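Local coordinates for protein histidinol-phosphatase (PDB 6NLR) that probably hydrolyses histidinol phosphate to histidinol in histidine biosynthesis, as a PHP-family phosphatase with a trinuclear metal centre, at residues 32-43 with 86-97; 125-133 with 142-150. All coordinates share one frame; numbering follows the deposited sequence. Where two conformers were deposited one is given.

Contact 1 (32-43 with 86-97). With MN (manganese (II) ion), chain D; MN (manganese (II) ion), chain E; CO (cobalt (II) ion), chain F.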
loop_
_atom_site.group_PDB
_atom_site.type_symbol
_atom_site.label_atom_id
_atom_site.label_comp_id
_atom_site.label_asym_id
_atom_site.label_seq_id
_atom_site.Cartn_x
_atom_site.Cartn_y
_atom_site.Cartn_z
ATOM N N PHE A 32 -15.298 -2.336 -14.288
ATOM C CA PHE A 32 -14.297 -1.290 -13.958
ATOM C C PHE A 32 -14.067 -0.486 -15.240
ATOM O O PHE A 32 -14.016 -1.120 -16.279
ATOM C CB PHE A 32 -13.020 -1.899 -13.377
ATOM C CG PHE A 32 -13.182 -2.262 -11.924
ATOM C CD1 PHE A 32 -13.720 -3.488 -11.564
ATOM C CD2 PHE A 32 -12.889 -1.339 -10.930
ATOM C CE1 PHE A 32 -13.930 -3.798 -10.229
ATOM C CE2 PHE A 32 -13.093 -1.648 -9.595
ATOM C CZ PHE A 32 -13.607 -2.878 -9.244
ATOM N N ASP A 33 -13.979 0.841 -15.179
ATOM C CA ASP A 33 -13.583 1.633 -16.369
ATOM C C ASP A 33 -12.189 2.237 -16.154
ATOM O O ASP A 33 -11.650 2.755 -17.111
ATOM C CB ASP A 33 -14.641 2.667 -16.738
ATOM C CG ASP A 33 -15.215 3.373 -15.543
ATOM O OD1 ASP A 33 -14.401 3.992 -14.828
ATOM O OD2 ASP A 33 -16.453 3.236 -15.311
ATOM N N GLU A 34 -11.590 2.109 -14.972
ATOM C CA GLU A 34 -10.248 2.676 -14.701
ATOM C C GLU A 34 -9.503 1.761 -13.734
ATOM O O GLU A 34 -10.118 1.267 -12.774
ATOM C CB GLU A 34 -10.399 4.085 -14.162
ATOM C CG GLU A 34 -9.118 4.858 -14.171
ATOM C CD GLU A 34 -9.299 6.339 -13.892
ATOM O OE1 GLU A 34 -10.426 6.737 -13.664
ATOM O OE2 GLU A 34 -8.297 7.071 -13.889
ATOM N N TYR A 35 -8.224 1.518 -14.003
ATOM C CA TYR A 35 -7.461 0.401 -13.405
ATOM C C TYR A 35 -5.985 0.787 -13.358
ATOM O O TYR A 35 -5.416 1.060 -14.431
ATOM C CB TYR A 35 -7.765 -0.846 -14.230
ATOM C CG TYR A 35 -7.193 -2.144 -13.726
ATOM C CD1 TYR A 35 -5.879 -2.483 -14.004
ATOM C CD2 TYR A 35 -7.972 -3.063 -13.049
ATOM C CE1 TYR A 35 -5.348 -3.696 -13.617
ATOM C CE2 TYR A 35 -7.448 -4.273 -12.631
ATOM C CZ TYR A 35 -6.135 -4.599 -12.927
ATOM O OH TYR A 35 -5.599 -5.801 -12.565
ATOM N N SER A 36 -5.391 0.805 -12.164
ATOM C CA SER A 36 -3.965 1.142 -11.952
ATOM C C SER A 36 -3.175 -0.125 -11.607
ATOM O O SER A 36 -3.513 -0.846 -10.646
ATOM C CB SER A 36 -3.792 2.231 -10.914
ATOM O OG SER A 36 -4.279 3.473 -11.400
ATOM N N ILE A 37 -2.143 -0.369 -12.404
ATOM C CA ILE A 37 -1.094 -1.370 -12.142
ATOM C C ILE A 37 0.011 -0.639 -11.393
ATOM O O ILE A 37 0.698 0.199 -12.020
ATOM C CB ILE A 37 -0.596 -1.991 -13.446
ATOM C CG1 ILE A 37 -1.748 -2.621 -14.232
ATOM C CG2 ILE A 37 0.513 -2.988 -13.139
ATOM C CD1 ILE A 37 -1.405 -2.897 -15.670
ATOM N N VAL A 38 0.145 -0.935 -10.103
ATOM C CA VAL A 38 1.128 -0.272 -9.226
ATOM C C VAL A 38 1.949 -1.367 -8.546
ATOM O O VAL A 38 1.769 -1.643 -7.339
ATOM C CB VAL A 38 0.442 0.722 -8.265
ATOM C CG1 VAL A 38 0.043 1.982 -9.021
ATOM C CG2 VAL A 38 -0.772 0.126 -7.572
ATOM N N GLU A 39 2.822 -1.983 -9.325
ATOM C CA GLU A 39 3.654 -3.104 -8.851
ATOM C C GLU A 39 4.649 -2.580 -7.806
ATOM O O GLU A 39 5.054 -1.388 -7.877
ATOM C CB GLU A 39 4.352 -3.772 -10.028
ATOM C CG GLU A 39 4.951 -5.094 -9.642
ATOM C CD GLU A 39 3.951 -5.988 -8.914
ATOM O OE1 GLU A 39 3.176 -6.662 -9.597
ATOM O OE2 GLU A 39 3.960 -5.963 -7.665
ATOM N N HIS A 40 5.052 -3.435 -6.866
ATOM C CA HIS A 40 6.094 -3.080 -5.871
ATOM C C HIS A 40 7.379 -2.625 -6.560
ATOM O O HIS A 40 7.919 -3.393 -7.388
ATOM C CB HIS A 40 6.394 -4.270 -4.983
ATOM C CG HIS A 40 5.214 -4.670 -4.190
ATOM N ND1 HIS A 40 4.783 -3.920 -3.119
ATOM C CD2 HIS A 40 4.389 -5.729 -4.306
ATOM C CE1 HIS A 40 3.727 -4.510 -2.584
ATOM N NE2 HIS A 40 3.468 -5.617 -3.301
ATOM N N ALA A 41 7.864 -1.427 -6.230
ATOM C CA ALA A 41 9.158 -0.917 -6.738
ATOM C C ALA A 41 10.274 -1.755 -6.130
ATOM O O ALA A 41 10.169 -2.135 -4.971
ATOM C CB ALA A 41 9.345 0.536 -6.393
ATOM N N PRO A 42 11.363 -2.043 -6.868
ATOM C CA PRO A 42 12.543 -2.692 -6.295
ATOM C C PRO A 42 13.071 -2.008 -5.018
ATOM O O PRO A 42 13.089 -0.783 -4.965
ATOM C CB PRO A 42 13.588 -2.580 -7.418
ATOM C CG PRO A 42 12.761 -2.537 -8.689
ATOM C CD PRO A 42 11.513 -1.758 -8.303
ATOM N N LEU A 43 13.466 -2.797 -4.011
ATOM C CA LEU A 43 14.022 -2.242 -2.740
ATOM C C LEU A 43 15.460 -1.789 -2.960
ATOM O O LEU A 43 16.114 -2.334 -3.827
ATOM C CB LEU A 43 13.973 -3.282 -1.629
ATOM C CG LEU A 43 12.586 -3.801 -1.273
ATOM C CD1 LEU A 43 12.696 -4.852 -0.182
ATOM C CD2 LEU A 43 11.697 -2.667 -0.822
ATOM N N LEU A 86 -11.080 -0.086 -20.988
ATOM C CA LEU A 86 -10.554 0.181 -19.629
ATOM C C LEU A 86 -9.422 1.198 -19.769
ATOM O O LEU A 86 -8.511 0.932 -20.570
ATOM C CB LEU A 86 -10.025 -1.145 -19.058
ATOM C CG LEU A 86 -9.730 -1.165 -17.567
ATOM C CD1 LEU A 86 -11.007 -1.023 -16.776
ATOM C CD2 LEU A 86 -9.025 -2.450 -17.163
ATOM N N LEU A 87 -9.456 2.289 -19.003
ATOM C CA LEU A 87 -8.301 3.201 -18.884
ATOM C C LEU A 87 -7.315 2.601 -17.874
ATOM O O LEU A 87 -7.646 2.541 -16.670
ATOM C CB LEU A 87 -8.779 4.595 -18.477
ATOM C CG LEU A 87 -7.659 5.617 -18.267
ATOM C CD1 LEU A 87 -6.792 5.712 -19.524
ATOM C CD2 LEU A 87 -8.247 6.978 -17.884
ATOM N N ILE A 88 -6.150 2.172 -18.350
ATOM C CA ILE A 88 -5.100 1.541 -17.499
ATOM C C ILE A 88 -4.002 2.561 -17.212
ATOM O O ILE A 88 -3.495 3.159 -18.155
ATOM C CB ILE A 88 -4.591 0.248 -18.150
ATOM C CG1 ILE A 88 -5.737 -0.773 -18.195
ATOM C CG2 ILE A 88 -3.362 -0.274 -17.422
ATOM C CD1 ILE A 88 -5.430 -2.052 -18.907
ATOM N N HIS A 89 -3.682 2.751 -15.942
ATOM C CA HIS A 89 -2.522 3.554 -15.495
ATOM C C HIS A 89 -1.417 2.581 -15.075
ATOM O O HIS A 89 -1.732 1.452 -14.641
ATOM C CB HIS A 89 -2.901 4.527 -14.375
ATOM C CG HIS A 89 -4.032 5.441 -14.695
ATOM N ND1 HIS A 89 -3.956 6.385 -15.676
ATOM C CD2 HIS A 89 -5.272 5.561 -14.141
ATOM C CE1 HIS A 89 -5.097 7.063 -15.730
ATOM N NE2 HIS A 89 -5.930 6.563 -14.788
ATOM N N ILE A 90 -0.168 2.997 -15.246
ATOM C CA ILE A 90 1.027 2.189 -14.913
ATOM C C ILE A 90 1.875 2.987 -13.935
ATOM O O ILE A 90 2.190 4.135 -14.193
ATOM C CB ILE A 90 1.806 1.825 -16.182
ATOM C CG1 ILE A 90 0.896 1.153 -17.217
ATOM C CG2 ILE A 90 3.001 0.964 -15.812
ATOM C CD1 ILE A 90 1.533 0.951 -18.568
ATOM N N GLY A 91 2.262 2.364 -12.840
ATOM C CA GLY A 91 3.203 2.972 -11.892
ATOM C C GLY A 91 3.667 1.957 -10.887
ATOM O O GLY A 91 3.750 0.753 -11.224
ATOM N N PHE A 92 4.003 2.429 -9.699
ATOM C CA PHE A 92 4.537 1.580 -8.619
ATOM C C PHE A 92 3.787 1.829 -7.327
ATOM O O PHE A 92 3.326 2.972 -7.071
ATOM C CB PHE A 92 6.019 1.897 -8.402
ATOM C CG PHE A 92 6.866 1.617 -9.609
ATOM C CD1 PHE A 92 7.198 0.310 -9.952
ATOM C CD2 PHE A 92 7.292 2.655 -10.422
ATOM C CE1 PHE A 92 7.958 0.042 -11.082
ATOM C CE2 PHE A 92 8.085 2.386 -11.527
ATOM C CZ PHE A 92 8.416 1.087 -11.850
ATOM N N GLU A 93 3.708 0.775 -6.521
ATOM C CA GLU A 93 3.581 0.877 -5.060
ATOM C C GLU A 93 5.008 1.067 -4.555
ATOM O O GLU A 93 5.804 0.091 -4.568
ATOM C CB GLU A 93 2.903 -0.331 -4.434
ATOM C CG GLU A 93 2.586 -0.081 -2.967
ATOM C CD GLU A 93 1.910 -1.227 -2.245
ATOM O OE1 GLU A 93 1.696 -2.269 -2.893
ATOM O OE2 GLU A 93 1.595 -1.061 -1.040
ATOM N N VAL A 94 5.320 2.307 -4.191
ATOM C CA VAL A 94 6.669 2.732 -3.762
ATOM C C VAL A 94 6.751 2.556 -2.250
ATOM O O VAL A 94 5.932 3.135 -1.539
ATOM C CB VAL A 94 6.948 4.172 -4.211
ATOM C CG1 VAL A 94 8.346 4.601 -3.820
ATOM C CG2 VAL A 94 6.735 4.323 -5.716
ATOM N N ASP A 95 7.726 1.784 -1.780
ATOM C CA ASP A 95 8.039 1.703 -0.335
ATOM C C ASP A 95 8.574 3.063 0.110
ATOM O O ASP A 95 9.516 3.588 -0.543
ATOM C CB ASP A 95 9.044 0.593 -0.035
ATOM C CG ASP A 95 8.357 -0.740 0.125
ATOM O OD1 ASP A 95 7.893 -1.034 1.262
ATOM O OD2 ASP A 95 8.225 -1.421 -0.896
ATOM N N TYR A 96 8.006 3.604 1.181
ATOM C CA TYR A 96 8.678 4.633 1.997
ATOM C C TYR A 96 9.669 3.877 2.894
ATOM O O TYR A 96 9.247 3.080 3.767
ATOM C CB TYR A 96 7.705 5.529 2.761
ATOM C CG TYR A 96 8.451 6.614 3.480
ATOM C CD1 TYR A 96 9.075 7.634 2.766
ATOM C CD2 TYR A 96 8.648 6.569 4.849
ATOM C CE1 TYR A 96 9.836 8.599 3.407
ATOM C CE2 TYR A 96 9.383 7.545 5.502
ATOM C CZ TYR A 96 9.980 8.555 4.774
ATOM O OH TYR A 96 10.705 9.498 5.411
ATOM N N LEU A 97 10.960 4.066 2.620
ATOM C CA LEU A 97 12.073 3.427 3.373
ATOM C C LEU A 97 12.717 4.496 4.270
ATOM O O LEU A 97 13.433 5.389 3.751
ATOM C CB LEU A 97 13.065 2.826 2.370
ATOM C CG LEU A 97 12.507 1.732 1.453
ATOM C CD1 LEU A 97 13.566 1.270 0.457
ATOM C CD2 LEU A 97 11.963 0.532 2.237
HETATM MN MN MN D . 2.214 -7.250 -2.719
HETATM MN MN MN E . 1.272 -2.509 0.417
HETATM CO CO CO F . -0.129 -3.423 -2.748
HETATM O O HOH W 1 5.731 -1.451 -2.275
HETATM O O HOH W 2 9.215 -0.432 -3.018
HETATM O O HOH W 3 0.651 -3.955 2.125
HETATM O O HOH W 4 -0.150 -2.959 -0.591
#
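Residues 34-40 and 87-95 pair as neighbouring parallel strands of the PHP-domain barrel, from the bond of L87 N to D33 O to that of A41 N to E93 O, with E39 N to G91 O long and weak (3.5 Å). E34, S36, V38 and H40 share one face of the sheet with L87, H89 and E93. H89 NE2 donates to E34 OE2 at 2.6 Å. The acceptor lies in the imidazole plane and offers its anti lone pair, while carboxylate and ring are turned 55° against each other. S36 OG meets the edge of the same imidazole and is itself hydrogen-bonded to D117. On the other face I37 CD1 touches I88 CG2.

The metal site sits at the C-terminal ends. E93 stretches out fully, CG anti to the backbone N (chi1 -171°), and bridges two metals: OE1 binds cobalt, as do H6, H8 and D258, and OE2 binds a manganese that H123, H181 and two waters also hold, one of the waters shared with the cobalt. S121 is a further polar partner of the E93 side chain. Alongside it and pointing the same way, H40 binds the other manganese through NE2, together with H14 and H260. The D95 carboxylate has H123 as a partner, and H40 ND1 donates to a water at 2.8 Å that in turn donates to E93 O and D95 OD2.

Contact 2 (125-133 with 142-150)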
loop_
_atom_site.group_PDB
_atom_site.type_symbol
_atom_site.label_atom_id
_atom_site.label_comp_id
_atom_site.label_asym_id
_atom_site.label_seq_id
_atom_site.Cartn_x
_atom_site.Cartn_y
_atom_site.Cartn_z
ATOM N N LEU A 125 9.439 -1.075 9.346
ATOM C CA LEU A 125 9.861 -0.198 10.464
ATOM C C LEU A 125 11.142 -0.751 11.053
ATOM O O LEU A 125 11.391 -1.961 10.937
ATOM C CB LEU A 125 8.805 -0.244 11.571
ATOM C CG LEU A 125 7.565 0.588 11.371
ATOM C CD1 LEU A 125 6.615 0.340 12.542
ATOM C CD2 LEU A 125 7.939 2.055 11.247
ATOM N N GLU A 126 11.897 0.112 11.716
ATOM C CA GLU A 126 13.010 -0.325 12.591
ATOM C C GLU A 126 12.432 -1.275 13.644
ATOM O O GLU A 126 11.392 -0.932 14.258
ATOM C CB GLU A 126 13.709 0.868 13.242
ATOM C CG GLU A 126 14.456 0.465 14.490
ATOM C CD GLU A 126 15.585 1.380 14.900
ATOM O OE1 GLU A 126 15.642 2.523 14.366
ATOM O OE2 GLU A 126 16.395 0.946 15.737
ATOM N N GLY A 127 13.077 -2.417 13.842
ATOM C CA GLY A 127 12.655 -3.392 14.853
ATOM C C GLY A 127 13.830 -4.169 15.373
ATOM O O GLY A 127 14.981 -3.688 15.270
ATOM N N GLN A 128 13.551 -5.347 15.911
ATOM C CA GLN A 128 14.554 -6.185 16.599
ATOM C C GLN A 128 15.532 -6.675 15.531
ATOM O O GLN A 128 15.090 -7.429 14.622
ATOM C CB GLN A 128 13.844 -7.311 17.340
ATOM C CG GLN A 128 14.750 -8.098 18.270
ATOM C CD GLN A 128 15.329 -7.294 19.406
ATOM O OE1 GLN A 128 16.474 -7.505 19.803
ATOM N NE2 GLN A 128 14.548 -6.385 19.956
ATOM N N GLY A 129 16.790 -6.230 15.612
ATOM C CA GLY A 129 17.891 -6.723 14.763
ATOM C C GLY A 129 18.046 -5.945 13.472
ATOM O O GLY A 129 18.979 -6.271 12.708
ATOM N N GLY A 130 17.166 -4.968 13.204
ATOM C CA GLY A 130 17.206 -4.139 11.985
ATOM C C GLY A 130 15.803 -3.854 11.503
ATOM O O GLY A 130 14.851 -3.968 12.327
ATOM N N PHE A 131 15.646 -3.547 10.215
ATOM C CA PHE A 131 14.312 -3.259 9.637
ATOM C C PHE A 131 13.499 -4.555 9.629
ATOM O O PHE A 131 14.055 -5.641 9.373
ATOM C CB PHE A 131 14.415 -2.633 8.247
ATOM C CG PHE A 131 14.779 -1.177 8.281
ATOM C CD1 PHE A 131 13.835 -0.229 8.653
ATOM C CD2 PHE A 131 16.058 -0.763 7.944
ATOM C CE1 PHE A 131 14.163 1.113 8.679
ATOM C CE2 PHE A 131 16.390 0.584 7.988
ATOM C CZ PHE A 131 15.444 1.511 8.370
ATOM N N ARG A 132 12.225 -4.415 9.955
ATOM C CA ARG A 132 11.277 -5.530 10.139
ATOM C C ARG A 132 9.995 -5.219 9.371
ATOM O O ARG A 132 9.650 -4.037 9.167
ATOM C CB ARG A 132 10.973 -5.751 11.620
ATOM C CG ARG A 132 12.167 -6.136 12.472
ATOM C CD ARG A 132 12.816 -7.436 12.063
ATOM N NE ARG A 132 11.909 -8.561 12.239
ATOM C CZ ARG A 132 12.000 -9.482 13.185
ATOM N NH1 ARG A 132 12.956 -9.447 14.107
ATOM N NH2 ARG A 132 11.105 -10.450 13.222
ATOM N N SER A 133 9.335 -6.270 8.926
ATOM C CA SER A 133 8.107 -6.179 8.109
ATOM C C SER A 133 6.899 -5.953 9.020
ATOM O O SER A 133 6.758 -6.663 10.016
ATOM C CB SER A 133 7.943 -7.427 7.292
ATOM O OG SER A 133 6.698 -7.406 6.607
ATOM N N ASN A 142 4.852 -9.698 15.680
ATOM C CA ASN A 142 4.983 -9.797 17.153
ATOM C C ASN A 142 6.463 -9.662 17.535
ATOM O O ASN A 142 6.787 -8.804 18.369
ATOM C CB ASN A 142 4.428 -11.116 17.696
ATOM C CG ASN A 142 4.408 -11.115 19.208
ATOM O OD1 ASN A 142 4.198 -10.077 19.827
ATOM N ND2 ASN A 142 4.624 -12.258 19.804
ATOM N N GLU A 143 7.320 -10.515 16.962
ATOM C CA GLU A 143 8.733 -10.656 17.399
ATOM C C GLU A 143 9.530 -9.435 16.943
ATOM O O GLU A 143 10.375 -8.994 17.695
ATOM C CB GLU A 143 9.331 -11.958 16.876
ATOM C CG GLU A 143 8.826 -13.145 17.665
ATOM C CD GLU A 143 8.963 -14.496 16.987
ATOM O OE1 GLU A 143 9.824 -14.623 16.079
ATOM O OE2 GLU A 143 8.229 -15.427 17.396
ATOM N N GLY A 144 9.243 -8.912 15.761
ATOM C CA GLY A 144 10.056 -7.859 15.148
ATOM C C GLY A 144 9.682 -6.471 15.627
ATOM O O GLY A 144 10.587 -5.629 15.762
ATOM N N ILE A 145 8.386 -6.214 15.789
ATOM C CA ILE A 145 7.856 -4.823 15.933
ATOM C C ILE A 145 7.090 -4.675 17.250
ATOM O O ILE A 145 7.463 -3.787 18.043
ATOM C CB ILE A 145 7.059 -4.418 14.697
ATOM C CG1 ILE A 145 8.018 -4.172 13.537
ATOM C CG2 ILE A 145 6.162 -3.203 14.975
ATOM C CD1 ILE A 145 7.365 -4.056 12.165
ATOM N N VAL A 146 6.100 -5.517 17.527
ATOM C CA VAL A 146 5.242 -5.295 18.731
ATOM C C VAL A 146 6.114 -5.376 19.993
ATOM O O VAL A 146 6.064 -4.435 20.835
ATOM C CB VAL A 146 4.048 -6.259 18.761
ATOM C CG1 VAL A 146 3.262 -6.083 20.055
ATOM C CG2 VAL A 146 3.149 -6.032 17.534
ATOM N N GLN A 147 6.876 -6.451 20.143
ATOM C CA GLN A 147 7.757 -6.651 21.311
ATOM C C GLN A 147 8.828 -5.548 21.343
ATOM O O GLN A 147 9.179 -5.114 22.443
ATOM C CB GLN A 147 8.336 -8.062 21.284
ATOM C CG GLN A 147 7.326 -9.108 21.737
ATOM C CD GLN A 147 7.892 -10.506 21.710
ATOM O OE1 GLN A 147 7.307 -11.443 22.244
ATOM N NE2 GLN A 147 9.077 -10.650 21.147
ATOM N N PHE A 148 9.325 -5.111 20.189
ATOM C CA PHE A 148 10.376 -4.069 20.107
ATOM C C PHE A 148 9.838 -2.748 20.672
ATOM O O PHE A 148 10.583 -2.115 21.473
ATOM C CB PHE A 148 10.870 -3.890 18.670
ATOM C CG PHE A 148 12.005 -2.914 18.503
ATOM C CD1 PHE A 148 13.309 -3.294 18.768
ATOM C CD2 PHE A 148 11.771 -1.635 18.021
ATOM C CE1 PHE A 148 14.352 -2.397 18.577
ATOM C CE2 PHE A 148 12.812 -0.735 17.835
ATOM C CZ PHE A 148 14.102 -1.117 18.111
ATOM N N TYR A 149 8.610 -2.349 20.290
ATOM C CA TYR A 149 8.022 -1.031 20.647
ATOM C C TYR A 149 7.346 -1.090 22.013
ATOM O O TYR A 149 7.159 -0.020 22.595
ATOM C CB TYR A 149 7.153 -0.487 19.517
ATOM C CG TYR A 149 7.982 0.014 18.362
ATOM C CD1 TYR A 149 8.737 1.169 18.465
ATOM C CD2 TYR A 149 8.067 -0.717 17.194
ATOM C CE1 TYR A 149 9.538 1.599 17.414
ATOM C CE2 TYR A 149 8.833 -0.289 16.124
ATOM C CZ TYR A 149 9.579 0.866 16.237
ATOM O OH TYR A 149 10.362 1.253 15.190
ATOM N N GLY A 150 7.063 -2.287 22.528
ATOM C CA GLY A 150 6.525 -2.492 23.883
ATOM C C GLY A 150 5.059 -2.890 23.923
ATOM O O GLY A 150 4.539 -2.973 25.008
#
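Q128 N donates to G144 O at 3.0 Å, a bond that lies in the carbonyl plane on a lone pair and ties the hairpin turn to the helix. A second, lesser link comes from Y149: Y149 OH lies 2.6 Å from E126 O, at best a weak hydrogen bond. R132 secures the turn from within: NH1 donates to Q128 O at 3.0 Å, with the oxygen almost in the guanidinium plane, and NH2 forms a salt bridge with D140, a residue earlier in the helix. Held in that plane, the guanidinium lays one face over G144, whose CA sits above its centre, 3.2 Å from R132 CZ. Bends at chi2 and chi3 fold the arginine chain back to this position.

The motif is a beta hairpin, strands 125-127 and 130-133 joined by a type II turn from G127 to G130, packed across helix 138-149. The helix segment crosses strand 125-127 at 81°, and a wider pi-type turn at 142-146 interrupts its regular winding. With no side chain, G127 brings its CA to 3.2 Å from G144 O, and the bare CA of G144 leaves room for the guanidinium.

Beside that meeting point F148, with CG anti to the backbone N (chi1 -176°), spreads its ring over G127, whose CA makes a CH-pi contact 3.7 Å from the ring centroid. Q128 NE2 comes to the edge of this ring, in its plane. Deeper in, I145 packs over the paired residues L125 and R132: its CG1 rests on R132 CB, and its CD1 meets L125 CB and comes within 3.4 Å of S133 O.

Contacts 1 and 2 are joined through one sheet, since strand 87-95 of contact 1 lies next to strand 117-127, whose end enters contact 2. Their centres are nevertheless 28 Å apart, on opposite sides of the chain's centre, and the nearest atoms stay about 6 Å from each other. Contact 1 carries metal ligands on its own strands and a sulfate lies about 3 Å from the H40 side chain, whereas in contact 2 the S133 side chain remains about 10 Å from a manganese. H123, a ligand of the manganese that E93 binds, lies on strand 117-127 shortly before contact 2 begins, so that strand leads from the metal centre to the peripheral hairpin.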